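Local coordinates for BluB-like flavoprotein (Clostridium difficile 630, PDB 3EO8) that probably acts as an FMN-dependent oxidoreductase of the nitroreductase family, binding flavin mononucleotide in pockets to which both subunits of the dimer contribute, at residues L103-T108 and G191-L196; N92-Y97 and L163-Y168; S114-L119 and E127-L132. One frame throughout, in Å; residues are numbered along the deposited sequence.

In the fold
Contact 2 lines the FMN, and contact 1 is the adjoining centre of the sheet, the A192 side chain lying about 6 Å from FMN. Their centres are about 11 Å apart, and M193 O is 2.7 Å from L163 N, where strand 159-163 pairs with strand 189-197 in the four-stranded antiparallel sheet. Along the chain their segments alternate, 92-97, 103-108, 163-168, 191-196. Contact 3, made by helices 116-121 and 126-133, falls between strand 102-108 and helix 137-155. Its centre is about 29 Å from that of contact 1 and about 32 Å from that of contact 2. It packs against the second subunit, S114 and L132 touching S165 and Y168 there, so both subunits build the flavin surroundings.

Contact 1 (L103-T108 and G191-L196); sequences LVLVFT and GAMLAL
Strands 103-108 and 191-196 run antiparallel, the axes of these short segments 4.7 Å apart at closest approach and 161° between directions, with V104 and L194 exchanging two backbone hydrogen bonds, each 2.9 Å between N and O. Further along, V106 N donates to A192 O at 2.8 Å, but V106 O accepts twice, from G191 N at 2.7 Å and from A192 N at 3.2 Å, one carbonyl taking both N-H groups.

L103, L105 and M193 project from one side of the sheet. The selenomethionine M193 runs alongside L105, pointing the same way, and its SE sits 3.6 Å from L105 CD2. L103 holds CG anti to its backbone N (chi1 179°), which sends CD1 across to M193 CB at 3.9 Å. The other side carries V104, V106, A192 and L194, where V106 CG2 meets L194 CD1 at 4.0 Å. This second layer continues into helix 137-155 through L194 on F149 and A192 on I146, whereas L105 packs on L177 of helix 170-181. The two residues G191 and A192 facing the single V106 define a classic beta bulge, set between central strands of the nitroreductase-family sheet near the flavin.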
loop_
_atom_site.group_PDB
_atom_site.type_symbol
_atom_site.label_atom_id
_atom_site.label_comp_id
_atom_site.label_asym_id
_atom_site.label_seq_id
_atom_site.Cartn_x
_atom_site.Cartn_y
_atom_site.Cartn_z
ATOM N N LEU A 103 8.007 16.286 10.295
ATOM C CA LEU A 103 8.427 14.984 9.790
ATOM C C LEU A 103 7.588 13.936 10.514
ATOM O O LEU A 103 7.566 13.910 11.733
ATOM C CB LEU A 103 9.897 14.700 10.077
ATOM C CG LEU A 103 10.425 13.362 9.607
ATOM C CD1 LEU A 103 10.243 13.253 8.082
ATOM C CD2 LEU A 103 11.886 13.163 10.044
ATOM N N VAL A 104 6.928 13.058 9.761
ATOM C CA VAL A 104 6.194 11.963 10.368
ATOM C C VAL A 104 6.907 10.664 10.013
ATOM O O VAL A 104 7.170 10.396 8.853
ATOM C CB VAL A 104 4.756 11.907 9.889
ATOM C CG1 VAL A 104 4.005 10.827 10.659
ATOM C CG2 VAL A 104 4.073 13.305 10.032
ATOM N N LEU A 105 7.254 9.862 11.003
ATOM C CA LEU A 105 7.824 8.571 10.746
ATOM C C LEU A 105 6.698 7.595 10.874
ATOM O O LEU A 105 6.023 7.545 11.927
ATOM C CB LEU A 105 8.918 8.227 11.753
ATOM C CG LEU A 105 10.059 9.228 11.877
ATOM C CD1 LEU A 105 11.011 8.725 12.937
ATOM C CD2 LEU A 105 10.746 9.448 10.578
ATOM N N VAL A 106 6.470 6.839 9.811
ATOM C CA VAL A 106 5.391 5.883 9.800
ATOM C C VAL A 106 6.002 4.523 10.027
ATOM O O VAL A 106 6.692 3.970 9.140
ATOM C CB VAL A 106 4.586 5.903 8.500
ATOM C CG1 VAL A 106 3.361 5.113 8.725
ATOM C CG2 VAL A 106 4.196 7.363 8.125
ATOM N N PHE A 107 5.778 4.008 11.236
ATOM C CA PHE A 107 6.226 2.667 11.613
ATOM C C PHE A 107 5.169 1.648 11.212
ATOM O O PHE A 107 3.993 1.958 11.117
ATOM C CB PHE A 107 6.498 2.560 13.120
ATOM C CG PHE A 107 7.843 3.097 13.529
ATOM C CD1 PHE A 107 8.080 4.465 13.564
ATOM C CD2 PHE A 107 8.879 2.239 13.844
ATOM C CE1 PHE A 107 9.327 4.968 13.947
ATOM C CE2 PHE A 107 10.129 2.715 14.192
ATOM C CZ PHE A 107 10.365 4.089 14.256
ATOM N N THR A 108 5.608 0.422 10.984
ATOM C CA THR A 108 4.730 -0.638 10.531
ATOM C C THR A 108 5.302 -1.961 11.078
ATOM O O THR A 108 6.330 -1.972 11.751
ATOM C CB THR A 108 4.599 -0.628 8.984
ATOM O OG1 THR A 108 3.566 -1.533 8.571
ATOM C CG2 THR A 108 5.940 -0.994 8.296
ATOM N N GLY A 191 8.490 2.205 8.156
ATOM C CA GLY A 191 7.956 1.865 6.838
ATOM C C GLY A 191 8.147 2.969 5.804
ATOM O O GLY A 191 8.498 2.715 4.650
ATOM N N ALA A 192 7.867 4.199 6.219
ATOM C CA ALA A 192 7.892 5.345 5.331
ATOM C C ALA A 192 8.047 6.601 6.197
ATOM O O ALA A 192 7.855 6.520 7.418
ATOM C CB ALA A 192 6.607 5.409 4.495
HETATM N N MSE A 193 8.438 7.724 5.584
HETATM C CA MSE A 193 8.270 9.035 6.193
HETATM C C MSE A 193 7.366 9.887 5.340
HETATM O O MSE A 193 7.125 9.612 4.151
HETATM C CB MSE A 193 9.597 9.770 6.415
HETATM C CG MSE A 193 10.753 8.861 6.784
HETATM SE SE MSE A 193 12.353 9.749 7.393
HETATM C CE MSE A 193 12.970 10.592 5.785
ATOM N N LEU A 194 6.801 10.902 5.985
ATOM C CA LEU A 194 6.044 11.942 5.309
ATOM C C LEU A 194 6.644 13.299 5.660
ATOM O O LEU A 194 6.835 13.620 6.868
ATOM C CB LEU A 194 4.609 11.919 5.759
ATOM C CG LEU A 194 3.770 10.744 5.314
ATOM C CD1 LEU A 194 2.549 10.550 6.251
ATOM C CD2 LEU A 194 3.350 11.014 3.900
ATOM N N ALA A 195 6.955 14.086 4.629
ATOM C CA ALA A 195 7.304 15.501 4.817
ATOM C C ALA A 195 5.997 16.274 4.700
ATOM O O ALA A 195 5.313 16.172 3.679
ATOM C CB ALA A 195 8.318 15.997 3.744
ATOM N N LEU A 196 5.669 17.054 5.729
ATOM C CA LEU A 196 4.345 17.638 5.874
ATOM C C LEU A 196 4.408 19.120 6.192
ATOM O O LEU A 196 5.104 19.537 7.111
ATOM C CB LEU A 196 3.587 16.913 7.004
ATOM C CG LEU A 196 2.164 17.358 7.359
ATOM C CD1 LEU A 196 1.162 17.147 6.170
ATOM C CD2 LEU A 196 1.696 16.623 8.670
#

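Contact 2 (N92-Y97 and L163-Y168). With FMN (flavin mononucleotide), chain G.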
loop_
_atom_site.group_PDB
_atom_site.type_symbol
_atom_site.label_atom_id
_atom_site.label_comp_id
_atom_site.label_asym_id
_atom_site.label_seq_id
_atom_site.Cartn_x
_atom_site.Cartn_y
_atom_site.Cartn_z
ATOM N N ASN A 92 17.772 15.607 -3.656
ATOM C CA ASN A 92 16.522 16.060 -4.261
ATOM C C ASN A 92 15.287 15.283 -3.825
ATOM O O ASN A 92 14.186 15.851 -3.707
ATOM C CB ASN A 92 16.699 16.060 -5.769
ATOM C CG ASN A 92 17.629 17.187 -6.230
ATOM O OD1 ASN A 92 17.784 18.200 -5.542
ATOM N ND2 ASN A 92 18.248 17.006 -7.390
ATOM N N PHE A 93 15.487 13.993 -3.571
ATOM C CA PHE A 93 14.403 13.055 -3.239
ATOM C C PHE A 93 14.466 12.444 -1.833
ATOM O O PHE A 93 13.648 11.588 -1.476
ATOM C CB PHE A 93 14.317 11.961 -4.318
ATOM C CG PHE A 93 13.994 12.522 -5.674
ATOM C CD1 PHE A 93 12.698 12.915 -5.966
ATOM C CD2 PHE A 93 15.000 12.748 -6.621
ATOM C CE1 PHE A 93 12.395 13.486 -7.213
ATOM C CE2 PHE A 93 14.712 13.312 -7.860
ATOM C CZ PHE A 93 13.408 13.686 -8.148
ATOM N N THR A 94 15.384 12.884 -0.996
ATOM C CA THR A 94 15.336 12.420 0.393
ATOM C C THR A 94 15.508 13.601 1.379
ATOM O O THR A 94 14.614 13.897 2.174
ATOM C CB THR A 94 16.381 11.313 0.715
ATOM O OG1 THR A 94 16.428 10.328 -0.337
ATOM C CG2 THR A 94 16.024 10.629 2.045
ATOM N N LEU A 95 16.635 14.304 1.312
ATOM C CA LEU A 95 16.954 15.232 2.377
ATOM C C LEU A 95 16.156 16.544 2.282
ATOM O O LEU A 95 16.292 17.393 3.152
ATOM C CB LEU A 95 18.448 15.510 2.446
ATOM C CG LEU A 95 19.363 14.338 2.823
ATOM C CD1 LEU A 95 20.858 14.780 2.677
ATOM C CD2 LEU A 95 19.042 13.872 4.223
ATOM N N PHE A 96 15.334 16.695 1.238
ATOM C CA PHE A 96 14.441 17.853 1.113
ATOM C C PHE A 96 13.398 17.934 2.214
ATOM O O PHE A 96 12.814 18.992 2.423
ATOM C CB PHE A 96 13.694 17.846 -0.233
ATOM C CG PHE A 96 12.615 16.838 -0.283
ATOM C CD1 PHE A 96 11.359 17.136 0.214
ATOM C CD2 PHE A 96 12.875 15.559 -0.728
ATOM C CE1 PHE A 96 10.363 16.213 0.226
ATOM C CE2 PHE A 96 11.880 14.612 -0.723
ATOM C CZ PHE A 96 10.627 14.927 -0.229
ATOM N N TYR A 97 13.143 16.838 2.924
ATOM C CA TYR A 97 12.153 16.861 4.007
ATOM C C TYR A 97 12.459 17.920 5.065
ATOM O O TYR A 97 11.553 18.372 5.768
ATOM C CB TYR A 97 11.989 15.487 4.678
ATOM C CG TYR A 97 13.083 15.096 5.666
ATOM C CD1 TYR A 97 13.092 15.569 6.965
ATOM C CD2 TYR A 97 14.076 14.229 5.297
ATOM C CE1 TYR A 97 14.094 15.215 7.877
ATOM C CE2 TYR A 97 15.076 13.854 6.177
ATOM C CZ TYR A 97 15.091 14.352 7.470
ATOM O OH TYR A 97 16.113 14.005 8.355
ATOM N N LEU A 163 7.895 9.282 1.596
ATOM C CA LEU A 163 9.273 8.855 1.367
ATOM C C LEU A 163 9.540 7.448 1.811
ATOM O O LEU A 163 9.243 7.067 2.936
ATOM C CB LEU A 163 10.245 9.763 2.101
ATOM C CG LEU A 163 10.279 11.253 1.684
ATOM C CD1 LEU A 163 9.249 12.131 2.394
ATOM C CD2 LEU A 163 11.709 11.817 1.887
ATOM N N THR A 164 10.176 6.683 0.943
ATOM C CA THR A 164 10.777 5.414 1.360
ATOM C C THR A 164 12.247 5.361 0.977
ATOM O O THR A 164 12.935 4.376 1.286
ATOM C CB THR A 164 10.017 4.186 0.807
ATOM O OG1 THR A 164 9.923 4.251 -0.615
ATOM C CG2 THR A 164 8.626 4.074 1.457
ATOM N N SER A 165 12.767 6.401 0.332
ATOM C CA SER A 165 14.139 6.356 -0.194
ATOM C C SER A 165 15.190 6.357 0.920
ATOM O O SER A 165 16.326 6.036 0.683
ATOM C CB SER A 165 14.425 7.504 -1.169
ATOM O OG SER A 165 14.260 8.760 -0.565
ATOM N N GLN A 166 14.804 6.728 2.132
ATOM C CA GLN A 166 15.727 6.686 3.261
ATOM C C GLN A 166 15.998 5.286 3.812
ATOM O O GLN A 166 16.839 5.142 4.699
ATOM C CB GLN A 166 15.175 7.555 4.403
ATOM C CG GLN A 166 13.982 6.975 5.150
ATOM C CD GLN A 166 12.675 7.018 4.370
ATOM O OE1 GLN A 166 12.514 7.827 3.451
ATOM N NE2 GLN A 166 11.708 6.159 4.754
ATOM N N ASN A 167 15.268 4.276 3.356
ATOM C CA ASN A 167 15.157 3.037 4.134
ATOM C C ASN A 167 16.390 2.140 4.126
ATOM O O ASN A 167 16.470 1.251 4.963
ATOM C CB ASN A 167 13.900 2.225 3.764
ATOM C CG ASN A 167 12.603 2.844 4.307
ATOM O OD1 ASN A 167 12.602 3.625 5.247
ATOM N ND2 ASN A 167 11.497 2.481 3.694
ATOM N N TYR A 168 17.368 2.399 3.268
ATOM C CA TYR A 168 18.685 1.761 3.426
ATOM C C TYR A 168 19.324 2.165 4.783
ATOM O O TYR A 168 20.260 1.495 5.242
ATOM C CB TYR A 168 19.666 2.032 2.253
ATOM C CG TYR A 168 19.908 3.490 1.945
ATOM C CD1 TYR A 168 20.709 4.278 2.763
ATOM C CD2 TYR A 168 19.311 4.098 0.845
ATOM C CE1 TYR A 168 20.903 5.610 2.505
ATOM C CE2 TYR A 168 19.523 5.423 0.569
ATOM C CZ TYR A 168 20.296 6.190 1.410
ATOM O OH TYR A 168 20.499 7.533 1.141
HETATM N N1 FMN G . 9.238 10.970 -3.514
HETATM C C2 FMN G . 10.469 11.418 -3.100
HETATM O O2 FMN G . 10.914 12.526 -3.430
HETATM N N3 FMN G . 11.234 10.631 -2.282
HETATM C C4 FMN G . 10.852 9.380 -1.898
HETATM O O4 FMN G . 11.589 8.717 -1.133
HETATM C C4A FMN G . 9.608 8.919 -2.312
HETATM N N5 FMN G . 9.169 7.672 -1.910
HETATM C C5A FMN G . 7.921 7.222 -2.283
HETATM C C6 FMN G . 7.505 5.983 -1.830
HETATM C C7 FMN G . 6.251 5.517 -2.182
HETATM C C7M FMN G . 5.700 4.395 -1.366
HETATM C C8 FMN G . 5.409 6.314 -2.967
HETATM C C8M FMN G . 3.939 6.007 -3.018
HETATM C C9 FMN G . 5.836 7.557 -3.407
HETATM C C9A FMN G . 7.092 8.031 -3.065
HETATM N N10 FMN G . 7.566 9.262 -3.517
HETATM C C10 FMN G . 8.795 9.727 -3.095
HETATM C "C1'" FMN G . 6.760 10.135 -4.442
HETATM C "C2'" FMN G . 6.829 9.689 -5.901
HETATM O "O2'" FMN G . 8.081 10.052 -6.471
HETATM C "C3'" FMN G . 5.702 10.366 -6.669
HETATM O "O3'" FMN G . 4.461 9.928 -6.128
HETATM C "C4'" FMN G . 5.714 10.155 -8.180
HETATM O "O4'" FMN G . 6.890 10.686 -8.765
HETATM C "C5'" FMN G . 4.483 10.843 -8.783
HETATM O "O5'" FMN G . 4.564 12.233 -8.530
HETATM P P FMN G . 3.289 12.982 -7.867
HETATM O O1P FMN G . 3.602 14.441 -7.716
HETATM O O2P FMN G . 3.108 12.322 -6.508
HETATM O O3P FMN G . 2.017 12.766 -8.674
HETATM O O HOH W 1 18.071 8.232 0.037
#
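T94 and S165 meet hydroxyl to hydroxyl, T94 OG1 lying 2.7 Å from S165 OG, which is itself 2.7 Å from FMN O4. S165 places OG between its backbone N and carbonyl carbon (chi1 60°), and this rotation lets the oxygen touch the flavin and T94 together.

The tight part is the N3-O4-N5 edge of the isoalloxazine. FMN N3 donates to F93 O over 2.7 Å in an almost straight bond, 177° at the hydrogen. From the 163-168 side, S165 N donates to FMN O4 at 3.0 Å and T164 N to FMN N5 at 3.2 Å. Beneath this polar row L163 wedges its CD2 methyl against the other segment, 3.6 Å from T94 O and 3.8 Å from F96 CE2, meeting the F96 ring obliquely. FMN O2 lies near the plane of the F93 ring, at its edge. Q166 steadies the turn behind L163: its NE2 donates to L163 O from 54° above the carbonyl plane. Alongside the direct hydroxyl contact, one water adds a bridge from T94 OG1 to S165 O and Y168 OH, donating to S165 O.

The loose side lies at N92 and L95, which make no contact with 163-168; N92 is exposed and L95 partly so. S165 and Y168 also pack on S114 and L132 of the second subunit.

Further bonds to the flavin come from R11, S13, R15, S205 and K208 of the same chain and S39 of the second subunit. Backbone groups matching N3, O4 and N5 in turn, an acceptor for the first and donors for the others, make up an FMN site that holds the N3-O4-N5 edge; N5 is the redox-active nitrogen of flavins.

Contact 3 (S114-L119 and E127-L132)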
loop_
_atom_site.group_PDB
_atom_site.type_symbol
_atom_site.label_atom_id
_atom_site.label_comp_id
_atom_site.label_asym_id
_atom_site.label_seq_id
_atom_site.Cartn_x
_atom_site.Cartn_y
_atom_site.Cartn_z
ATOM N N SER A 114 -2.965 -14.524 4.311
ATOM C CA SER A 114 -3.636 -15.803 4.148
ATOM C C SER A 114 -2.797 -16.694 3.287
ATOM O O SER A 114 -2.185 -16.234 2.331
ATOM C CB SER A 114 -4.996 -15.597 3.488
ATOM O OG SER A 114 -5.641 -14.492 4.112
ATOM N N GLY A 115 -2.755 -17.977 3.628
ATOM C CA GLY A 115 -1.901 -18.924 2.966
ATOM C C GLY A 115 -0.651 -19.202 3.777
ATOM O O GLY A 115 -0.109 -20.289 3.732
ATOM N N TYR A 116 -0.192 -18.222 4.542
ATOM C CA TYR A 116 1.083 -18.357 5.242
ATOM C C TYR A 116 1.091 -19.475 6.266
ATOM O O TYR A 116 1.907 -20.414 6.202
ATOM C CB TYR A 116 1.451 -17.031 5.923
ATOM C CG TYR A 116 2.796 -17.058 6.597
ATOM C CD1 TYR A 116 2.920 -17.478 7.918
ATOM C CD2 TYR A 116 3.947 -16.697 5.928
ATOM C CE1 TYR A 116 4.142 -17.533 8.546
ATOM C CE2 TYR A 116 5.196 -16.735 6.571
ATOM C CZ TYR A 116 5.264 -17.156 7.880
ATOM O OH TYR A 116 6.458 -17.212 8.556
ATOM N N TYR A 117 0.201 -19.388 7.239
ATOM C CA TYR A 117 0.189 -20.414 8.277
ATOM C C TYR A 117 -0.292 -21.779 7.760
ATOM O O TYR A 117 0.135 -22.825 8.226
ATOM C CB TYR A 117 -0.614 -19.920 9.477
ATOM C CG TYR A 117 0.063 -18.734 10.138
ATOM C CD1 TYR A 117 1.256 -18.889 10.831
ATOM C CD2 TYR A 117 -0.487 -17.458 10.061
ATOM C CE1 TYR A 117 1.888 -17.791 11.434
ATOM C CE2 TYR A 117 0.142 -16.358 10.653
ATOM C CZ TYR A 117 1.324 -16.542 11.331
ATOM O OH TYR A 117 1.933 -15.458 11.933
ATOM N N GLU A 118 -1.191 -21.747 6.790
ATOM C CA GLU A 118 -1.682 -22.958 6.150
ATOM C C GLU A 118 -0.543 -23.687 5.429
ATOM O O GLU A 118 -0.382 -24.887 5.580
ATOM C CB GLU A 118 -2.816 -22.600 5.199
ATOM C CG GLU A 118 -4.064 -22.012 5.918
ATOM C CD GLU A 118 -4.060 -20.503 6.143
ATOM O OE1 GLU A 118 -3.101 -19.812 5.761
ATOM O OE2 GLU A 118 -5.078 -19.992 6.687
ATOM N N LEU A 119 0.273 -22.951 4.671
ATOM C CA LEU A 119 1.394 -23.543 3.966
ATOM C C LEU A 119 2.503 -23.992 4.907
ATOM O O LEU A 119 3.084 -25.049 4.695
ATOM C CB LEU A 119 1.932 -22.588 2.904
ATOM C CG LEU A 119 1.031 -22.427 1.678
ATOM C CD1 LEU A 119 1.541 -21.295 0.817
ATOM C CD2 LEU A 119 0.964 -23.720 0.885
ATOM N N GLU A 127 10.200 -21.254 -0.781
ATOM C CA GLU A 127 10.044 -20.525 -2.050
ATOM C C GLU A 127 8.565 -20.330 -2.436
ATOM O O GLU A 127 8.211 -19.323 -3.029
ATOM C CB GLU A 127 10.772 -21.220 -3.204
ATOM C CG GLU A 127 12.166 -21.735 -2.861
ATOM C CD GLU A 127 12.142 -23.167 -2.333
ATOM O OE1 GLU A 127 12.095 -24.117 -3.167
ATOM O OE2 GLU A 127 12.189 -23.332 -1.090
ATOM N N THR A 128 7.707 -21.287 -2.082
ATOM C CA THR A 128 6.264 -21.148 -2.291
ATOM C C THR A 128 5.654 -20.103 -1.357
ATOM O O THR A 128 4.889 -19.223 -1.780
ATOM C CB THR A 128 5.559 -22.518 -2.132
ATOM O OG1 THR A 128 6.114 -23.424 -3.082
ATOM C CG2 THR A 128 4.081 -22.413 -2.374
ATOM N N ILE A 129 6.020 -20.172 -0.082
ATOM C CA ILE A 129 5.478 -19.226 0.886
ATOM C C ILE A 129 5.940 -17.791 0.557
ATOM O O ILE A 129 5.180 -16.801 0.704
ATOM C CB ILE A 129 5.853 -19.613 2.335
ATOM C CG1 ILE A 129 5.313 -21.018 2.671
ATOM C CG2 ILE A 129 5.264 -18.592 3.320
ATOM C CD1 ILE A 129 5.813 -21.573 4.001
ATOM N N ASP A 130 7.180 -17.664 0.100
ATOM C CA ASP A 130 7.723 -16.352 -0.261
ATOM C C ASP A 130 6.872 -15.631 -1.306
ATOM O O ASP A 130 6.791 -14.393 -1.305
ATOM C CB ASP A 130 9.143 -16.477 -0.804
ATOM C CG ASP A 130 10.166 -16.734 0.279
ATOM O OD1 ASP A 130 9.862 -16.540 1.485
ATOM O OD2 ASP A 130 11.287 -17.162 -0.099
ATOM N N LYS A 131 6.243 -16.401 -2.193
ATOM C CA LYS A 131 5.412 -15.820 -3.255
ATOM C C LYS A 131 4.242 -15.001 -2.725
ATOM O O LYS A 131 3.818 -14.050 -3.384
ATOM C CB LYS A 131 4.894 -16.898 -4.190
ATOM C CG LYS A 131 6.042 -17.643 -4.911
ATOM C CD LYS A 131 5.559 -18.700 -5.876
ATOM C CE LYS A 131 6.750 -19.408 -6.517
ATOM N NZ LYS A 131 6.301 -20.538 -7.395
ATOM N N LEU A 132 3.732 -15.319 -1.531
ATOM C CA LEU A 132 2.677 -14.476 -0.937
ATOM C C LEU A 132 3.164 -13.051 -0.711
ATOM O O LEU A 132 2.372 -12.099 -0.744
ATOM C CB LEU A 132 2.147 -15.081 0.382
ATOM C CG LEU A 132 1.612 -16.528 0.264
ATOM C CD1 LEU A 132 1.391 -17.175 1.626
ATOM C CD2 LEU A 132 0.334 -16.529 -0.603
#
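The Y116 ring meets I129 obliquely, with the CG2 methyl 3.5 Å from Y116 CD2, while Y117 CG lies in the plane of that ring at its edge. Y117 in turn has Y116 CD1 over the centre of one face, 3.5 Å above its plane. These rings belong to a helical hairpin, the short helices 116-121 and 126-133 joined by a short loop and packed through apolar side chains. Y116 holds CG anti to its backbone N (chi1 -176°), which turns the ring between its neighbour and I129.

L119 and I129 form the middle, L119 CB touching I129 CG1 at 3.7 Å, and T128 CG2 approaches L119 CD1 more distantly, at 4.2 Å. L132 pushes CD1 against the start of the first helix, 3.6 Å from G115 C and 3.5 Å from Y116 N.

On the side facing the second subunit, S114 packs on F89 and E118 on F86, both of these partners in that subunit, so the pair is part of the dimer interface. The side chain of S114 is also about 5 Å from a bound FMN. G115 occupies the N-cap position, and its N donates to E118 OE1 at 2.8 Å, half of a capping box, reaching that oxygen from 43° out of the carboxylate plane.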